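Local coordinates for Low molecular weight phosphotyrosine phosphatase family protein (Streptococcus pyogenes, PDB 5GOT) that probably removes phosphate from phosphotyrosine in proteins by hydrolysis, being a low molecular weight tyrosine phosphatase, at residues Ser24-Ser28 / Asp29-Ile33; His99-Asp102 / Ser103-Tyr106. One frame throughout, in Å; residues are numbered along the deposited sequence.

Contact 1: Ser24-Ser28 / Asp29-Ile33; sequences SIVSS and DVMMI
Ser27 O is gripped by two backbone N-H groups at the point where the chain folds back on itself between Val26 and Met31. Val30 N donates to Ser27 O at 3.0 Å from above the carbonyl plane, 52° out of it, while Met31 N reaches Ser27 O at 3.1 Å almost in line with the C=O bond (C=O...N 167°). The first of these bonds links residues i and i+3 and therefore closes a beta turn over Ser28 and Asp29, whose backbone angles are both helical, as a type I turn requires; the second runs from i+4 back to i, so the same carbonyl also closes a wider turn. On the outer side of the turn one water joins its two corner side chains, lying 2.9 Å from Ser28 OG and donating to Asp29 OD1 at 3.0 Å. This turn ends the loop that leaves helix 14-23 and delivers the chain into strand 31-37, an edge of the four-stranded parallel sheet, so it belongs to the first beta-alpha-beta crossover of the phosphatase fold. Inside the bend the contact becomes apolar, and Val26 carries it with both methyls. Its CG2, trans to the backbone N, presses on Val30 CG1 at 3.4 Å, closer than carbon atoms usually pack. With chi1 at 75°, Val30 puts that CG1 between its own N and carbonyl carbon, on the side where Val26 stands. The other branch, Val26 CG1, meets Ile33 CD1 at 3.7 Å and the sulfur of Met31, SD, at 4.1 Å; the Val26 and Met31 side chains cross at about a right angle. Leu137 of helix 122-140 and Tyr145 of helix 143-148 also touch Val26, and Met22 of helix 14-23 packs on both Met31 and Ile33.

Contact 2: His99-Asp102 / Ser103-Tyr106; sequences HQWD and SKIY
Trp101 and Lys104 pack side by side and point the same way, and this pairing is the tight part of the contact. Lys104 CG comes within 3.0 Å of Trp101 O, a strained approach made with chi1 at 20°, well off a staggered position. The same Lys104 CG lies 3.6 Å from Trp101 CB, and farther out Lys104 CD is 3.8 Å from CE3 of the Trp101 indole. With the chain bent at chi3 (78°), Lys104 NZ comes obliquely to 3.7 Å from Trp101 CE3. The ammonium group has its hydrogen bonds elsewhere, to the carbonyl oxygens of Phe76 and Phe79. The backbone carrying this pair is wound into a short 3-10 turn: Lys104 N donates to Trp101 O at 2.9 Å, and Ile105 N to Asp102 O at 3.1 Å. Both are i to i+3 bonds, the spacing that defines a 3-10 helix. The turn carries the chain from the loop after helix 87-96 into strand 105-107, at an edge of the parallel sheet. Ile105 CG1 touches Trp101 O at 3.7 Å, and its side chain also meets Leu93 and Phe76 of two neighbouring helices. On the more exposed side, at His99, polar pairing replaces packing. His99 ND1 donates to the syn lone pair of Asp102 OD2 at 2.7 Å, with that oxygen only 6° out of the imidazole plane, while NE2 is hydrogen-bonded to Glu95 OE1.

How the contacts relate
Contacts 1 and 2 are separate local bends, with centres about 22 Å apart and nearest atoms about 11 Å apart. Each brings the chain from a helix-following loop into an edge strand of the same parallel sheet, contact 1 into 31-37 and contact 2 into 105-107. Burial separates them: three of the seven touching residues in 24-33 are buried, whereas none of the five in 99-106 is. The chemistry follows. Contact 1 buries Val26, Met31 and Ile33 together and keeps its water bridge outside; contact 2 relies on an indole beside a lysine chain and on a histidine-carboxylate pair at the surface.

Contact 1: Ser24-Ser28 / Asp29-Ile33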
ATOM      1  N   SER A  24      10.780  -0.888   3.370  1.00 30.77           N
ATOM      2  CA  SER A  24      12.177  -0.494   3.323  1.00 32.26           C
ATOM      3  C   SER A  24      12.513   0.612   4.311  1.00 35.22           C
ATOM      4  O   SER A  24      13.699   0.901   4.502  1.00 35.06           O
ATOM      5  CB  SER A  24      12.561  -0.054   1.902  1.00 29.70           C
ATOM      6  OG  SER A  24      12.168   1.288   1.632  1.00 29.85           O
ATOM      7  N   ILE A  25      11.518   1.243   4.939  1.00 30.93           N
ATOM      8  CA  ILE A  25      11.774   2.359   5.839  1.00 30.99           C
ATOM      9  C   ILE A  25      11.331   2.084   7.270  1.00 31.89           C
ATOM     10  O   ILE A  25      11.547   2.927   8.137  1.00 35.68           O
ATOM     11  CB  ILE A  25      11.141   3.670   5.325  1.00 33.61           C
ATOM     12  CG1 ILE A  25       9.618   3.567   5.247  1.00 32.79           C
ATOM     13  CG2 ILE A  25      11.732   4.064   3.969  1.00 35.58           C
ATOM     14  CD1 ILE A  25       8.936   4.924   5.100  1.00 28.56           C
ATOM     15  N   VAL A  26      10.746   0.922   7.554  1.00 31.92           N
ATOM     16  CA  VAL A  26      10.361   0.584   8.920  1.00 35.75           C
ATOM     17  C   VAL A  26      10.453  -0.928   9.103  1.00 36.87           C
ATOM     18  O   VAL A  26      10.184  -1.700   8.178  1.00 37.41           O
ATOM     19  CB  VAL A  26       8.951   1.134   9.250  1.00 34.37           C
ATOM     20  CG1 VAL A  26       7.901   0.541   8.339  1.00 34.00           C
ATOM     21  CG2 VAL A  26       8.602   0.860  10.686  1.00 34.30           C
ATOM     22  N   SER A  27      10.841  -1.344  10.313  1.00 36.68           N
ATOM     23  CA  SER A  27      11.176  -2.736  10.592  1.00 44.19           C
ATOM     24  C   SER A  27       9.934  -3.590  10.772  1.00 43.29           C
ATOM     25  O   SER A  27       8.943  -3.160  11.368  1.00 40.39           O
ATOM     26  CB  SER A  27      12.032  -2.857  11.856  1.00 47.34           C
ATOM     27  OG  SER A  27      13.342  -2.351  11.660  1.00 53.24           O
ATOM     28  N   SER A  28      10.020  -4.825  10.267  1.00 47.88           N
ATOM     29  CA  SER A  28       9.008  -5.853  10.482  1.00 48.41           C
ATOM     30  C   SER A  28       8.651  -6.043  11.957  1.00 46.29           C
ATOM     31  O   SER A  28       7.569  -6.554  12.266  1.00 46.89           O
ATOM     32  CB  SER A  28       9.525  -7.161   9.874  1.00 47.52           C
ATOM     33  OG  SER A  28       8.779  -8.274  10.319  1.00 56.81           O
ATOM     34  N   ASP A  29       9.523  -5.624  12.873  1.00 49.53           N
ATOM     35  CA  ASP A  29       9.285  -5.811  14.298  1.00 50.11           C
ATOM     36  C   ASP A  29       8.353  -4.759  14.880  1.00 51.05           C
ATOM     37  O   ASP A  29       7.764  -4.991  15.944  1.00 48.78           O
ATOM     38  CB  ASP A  29      10.617  -5.798  15.057  1.00 54.60           C
ATOM     39  CG  ASP A  29      11.535  -6.953  14.657  1.00 55.04           C
ATOM     40  OD1 ASP A  29      11.045  -8.096  14.537  1.00 60.21           O
ATOM     41  OD2 ASP A  29      12.749  -6.716  14.460  1.00 58.54           O
ATOM     42  N   VAL A  30       8.197  -3.618  14.218  1.00 45.75           N
ATOM     43  CA  VAL A  30       7.345  -2.556  14.736  1.00 44.16           C
ATOM     44  C   VAL A  30       6.165  -2.227  13.821  1.00 40.43           C
ATOM     45  O   VAL A  30       5.196  -1.603  14.286  1.00 41.32           O
ATOM     46  CB  VAL A  30       8.176  -1.289  15.044  1.00 45.71           C
ATOM     47  CG1 VAL A  30       8.550  -0.561  13.783  1.00 41.65           C
ATOM     48  CG2 VAL A  30       7.458  -0.374  16.026  1.00 44.05           C
ATOM     49  N   MET A  31       6.164  -2.654  12.556  1.00 38.29           N
ATOM     50  CA  MET A  31       4.987  -2.487  11.706  1.00 36.18           C
ATOM     51  C   MET A  31       4.828  -3.687  10.784  1.00 36.47           C
ATOM     52  O   MET A  31       5.795  -4.136  10.158  1.00 38.11           O
ATOM     53  CB  MET A  31       5.068  -1.193  10.885  1.00 32.82           C
ATOM     54  CG  MET A  31       3.760  -0.826  10.197  1.00 33.40           C
ATOM     55  SD  MET A  31       3.888   0.616   9.117  1.00 30.63           S
ATOM     56  CE  MET A  31       4.250   1.921  10.284  1.00 27.32           C
ATOM     57  N   MET A  32       3.609  -4.205  10.702  1.00 31.61           N
ATOM     58  CA  MET A  32       3.290  -5.313   9.817  1.00 31.81           C
ATOM     59  C   MET A  32       2.583  -4.751   8.591  1.00 30.23           C
ATOM     60  O   MET A  32       1.592  -4.024   8.722  1.00 31.44           O
ATOM     61  CB  MET A  32       2.421  -6.344  10.542  1.00 34.72           C
ATOM     62  CG  MET A  32       2.097  -7.609   9.752  1.00 36.59           C
ATOM     63  SD  MET A  32       0.473  -7.539   8.961  1.00 48.49           S
ATOM     64  CE  MET A  32       0.019  -9.269   8.929  1.00 43.29           C
ATOM     65  N   ILE A  33       3.108  -5.055   7.406  1.00 31.57           N
ATOM     66  CA  ILE A  33       2.724  -4.361   6.178  1.00 25.69           C
ATOM     67  C   ILE A  33       2.409  -5.392   5.110  1.00 26.29           C
ATOM     68  O   ILE A  33       3.211  -6.300   4.864  1.00 25.40           O
ATOM     69  CB  ILE A  33       3.828  -3.403   5.697  1.00 27.17           C
ATOM     70  CG1 ILE A  33       4.152  -2.374   6.776  1.00 26.93           C
ATOM     71  CG2 ILE A  33       3.386  -2.674   4.446  1.00 26.08           C
ATOM     72  CD1 ILE A  33       5.493  -1.729   6.594  1.00 28.43           C
TER
HETATM   73  O   HOH W   1       9.188  -9.735  12.828  1.00 54.66           O

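Contact 2: His99-Asp102 / Ser103-Tyr106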
ATOM      1  N   HIS A  99     -19.500  -0.489   5.131  1.00 34.96           N
ATOM      2  CA  HIS A  99     -19.238   0.646   6.009  1.00 30.20           C
ATOM      3  C   HIS A  99     -19.093   0.236   7.469  1.00 31.88           C
ATOM      4  O   HIS A  99     -19.285   1.062   8.366  1.00 36.50           O
ATOM      5  CB  HIS A  99     -20.333   1.702   5.851  1.00 32.93           C
ATOM      6  CG  HIS A  99     -20.344   2.361   4.506  1.00 30.88           C
ATOM      7  ND1 HIS A  99     -19.624   3.504   4.231  1.00 26.85           N
ATOM      8  CD2 HIS A  99     -20.998   2.047   3.364  1.00 35.33           C
ATOM      9  CE1 HIS A  99     -19.835   3.867   2.981  1.00 32.07           C
ATOM     10  NE2 HIS A  99     -20.660   2.997   2.430  1.00 39.15           N
ATOM     11  N   GLN A 100     -18.741  -1.027   7.729  1.00 30.56           N
ATOM     12  CA  GLN A 100     -18.567  -1.529   9.085  1.00 31.32           C
ATOM     13  C   GLN A 100     -17.244  -1.114   9.714  1.00 33.01           C
ATOM     14  O   GLN A 100     -17.088  -1.236  10.940  1.00 30.87           O
ATOM     15  CB  GLN A 100     -18.659  -3.053   9.094  1.00 33.71           C
ATOM     16  CG  GLN A 100     -19.948  -3.611   8.531  1.00 37.72           C
ATOM     17  CD  GLN A 100     -19.939  -5.140   8.484  1.00 45.81           C
ATOM     18  OE1 GLN A 100     -19.992  -5.740   7.404  1.00 44.46           O
ATOM     19  NE2 GLN A 100     -19.871  -5.774   9.656  1.00 42.24           N
ATOM     20  N   TRP A 101     -16.302  -0.617   8.908  1.00 26.18           N
ATOM     21  CA  TRP A 101     -14.935  -0.360   9.334  1.00 29.89           C
ATOM     22  C   TRP A 101     -14.407   0.969   8.796  1.00 29.03           C
ATOM     23  O   TRP A 101     -13.202   1.100   8.555  1.00 25.25           O
ATOM     24  CB  TRP A 101     -14.005  -1.473   8.854  1.00 30.76           C
ATOM     25  CG  TRP A 101     -14.484  -2.839   9.188  1.00 33.46           C
ATOM     26  CD1 TRP A 101     -15.152  -3.717   8.364  1.00 32.11           C
ATOM     27  CD2 TRP A 101     -14.337  -3.493  10.443  1.00 33.90           C
ATOM     28  NE1 TRP A 101     -15.423  -4.887   9.049  1.00 38.67           N
ATOM     29  CE2 TRP A 101     -14.932  -4.772  10.325  1.00 37.78           C
ATOM     30  CE3 TRP A 101     -13.758  -3.124  11.661  1.00 33.14           C
ATOM     31  CZ2 TRP A 101     -14.960  -5.675  11.380  1.00 39.49           C
ATOM     32  CZ3 TRP A 101     -13.777  -4.033  12.708  1.00 35.33           C
ATOM     33  CH2 TRP A 101     -14.376  -5.287  12.562  1.00 38.70           C
ATOM     34  N   ASP A 102     -15.280   1.957   8.582  1.00 25.50           N
ATOM     35  CA  ASP A 102     -14.844   3.137   7.837  1.00 25.62           C
ATOM     36  C   ASP A 102     -13.706   3.861   8.538  1.00 24.06           C
ATOM     37  O   ASP A 102     -12.881   4.498   7.876  1.00 25.32           O
ATOM     38  CB  ASP A 102     -16.013   4.086   7.604  1.00 26.89           C
ATOM     39  CG  ASP A 102     -16.921   3.611   6.513  1.00 27.54           C
ATOM     40  OD1 ASP A 102     -16.610   2.571   5.899  1.00 27.09           O
ATOM     41  OD2 ASP A 102     -17.934   4.280   6.253  1.00 29.17           O
ATOM     42  N   SER A 103     -13.622   3.758   9.867  1.00 23.86           N
ATOM     43  CA  SER A 103     -12.573   4.463  10.587  1.00 25.26           C
ATOM     44  C   SER A 103     -11.201   3.812  10.451  1.00 23.28           C
ATOM     45  O   SER A 103     -10.206   4.423  10.863  1.00 24.32           O
ATOM     46  CB  SER A 103     -12.926   4.605  12.075  1.00 22.54           C
ATOM     47  OG  SER A 103     -12.693   3.397  12.762  1.00 28.39           O
ATOM     48  N   LYS A 104     -11.088   2.614   9.883  1.00 25.83           N
ATOM     49  CA  LYS A 104      -9.752   2.128   9.544  1.00 22.95           C
ATOM     50  C   LYS A 104      -9.367   2.373   8.085  1.00 24.10           C
ATOM     51  O   LYS A 104      -8.267   1.984   7.681  1.00 22.20           O
ATOM     52  CB  LYS A 104      -9.595   0.637   9.887  1.00 27.92           C
ATOM     53  CG  LYS A 104     -10.863  -0.148  10.041  1.00 33.41           C
ATOM     54  CD  LYS A 104     -10.588  -1.649  10.225  1.00 33.46           C
ATOM     55  CE  LYS A 104     -10.145  -2.011  11.644  1.00 31.45           C
ATOM     56  NZ  LYS A 104     -10.045  -3.507  11.801  1.00 28.14           N
ATOM     57  N   ILE A 105     -10.207   3.036   7.296  1.00 21.74           N
ATOM     58  CA  ILE A 105      -9.952   3.202   5.864  1.00 21.51           C
ATOM     59  C   ILE A 105      -9.489   4.629   5.583  1.00 24.56           C
ATOM     60  O   ILE A 105     -10.161   5.602   5.958  1.00 20.11           O
ATOM     61  CB  ILE A 105     -11.196   2.826   5.047  1.00 20.81           C
ATOM     62  CG1 ILE A 105     -11.529   1.338   5.309  1.00 22.98           C
ATOM     63  CG2 ILE A 105     -10.972   3.069   3.565  1.00 22.23           C
ATOM     64  CD1 ILE A 105     -12.804   0.839   4.638  1.00 26.38           C
ATOM     65  N   TYR A 106      -8.335   4.747   4.912  1.00 23.92           N
ATOM     66  CA  TYR A 106      -7.644   6.006   4.673  1.00 19.42           C
ATOM     67  C   TYR A 106      -7.275   6.141   3.201  1.00 21.21           C
ATOM     68  O   TYR A 106      -7.074   5.151   2.496  1.00 21.98           O
ATOM     69  CB  TYR A 106      -6.330   6.115   5.473  1.00 19.91           C
ATOM     70  CG  TYR A 106      -6.447   6.051   6.992  1.00 23.42           C
ATOM     71  CD1 TYR A 106      -6.635   4.835   7.641  1.00 22.91           C
ATOM     72  CD2 TYR A 106      -6.311   7.199   7.773  1.00 24.54           C
ATOM     73  CE1 TYR A 106      -6.720   4.761   9.023  1.00 22.31           C
ATOM     74  CE2 TYR A 106      -6.394   7.134   9.172  1.00 23.43           C
ATOM     75  CZ  TYR A 106      -6.589   5.907   9.781  1.00 24.01           C
ATOM     76  OH  TYR A 106      -6.672   5.794  11.157  1.00 27.51           O
TER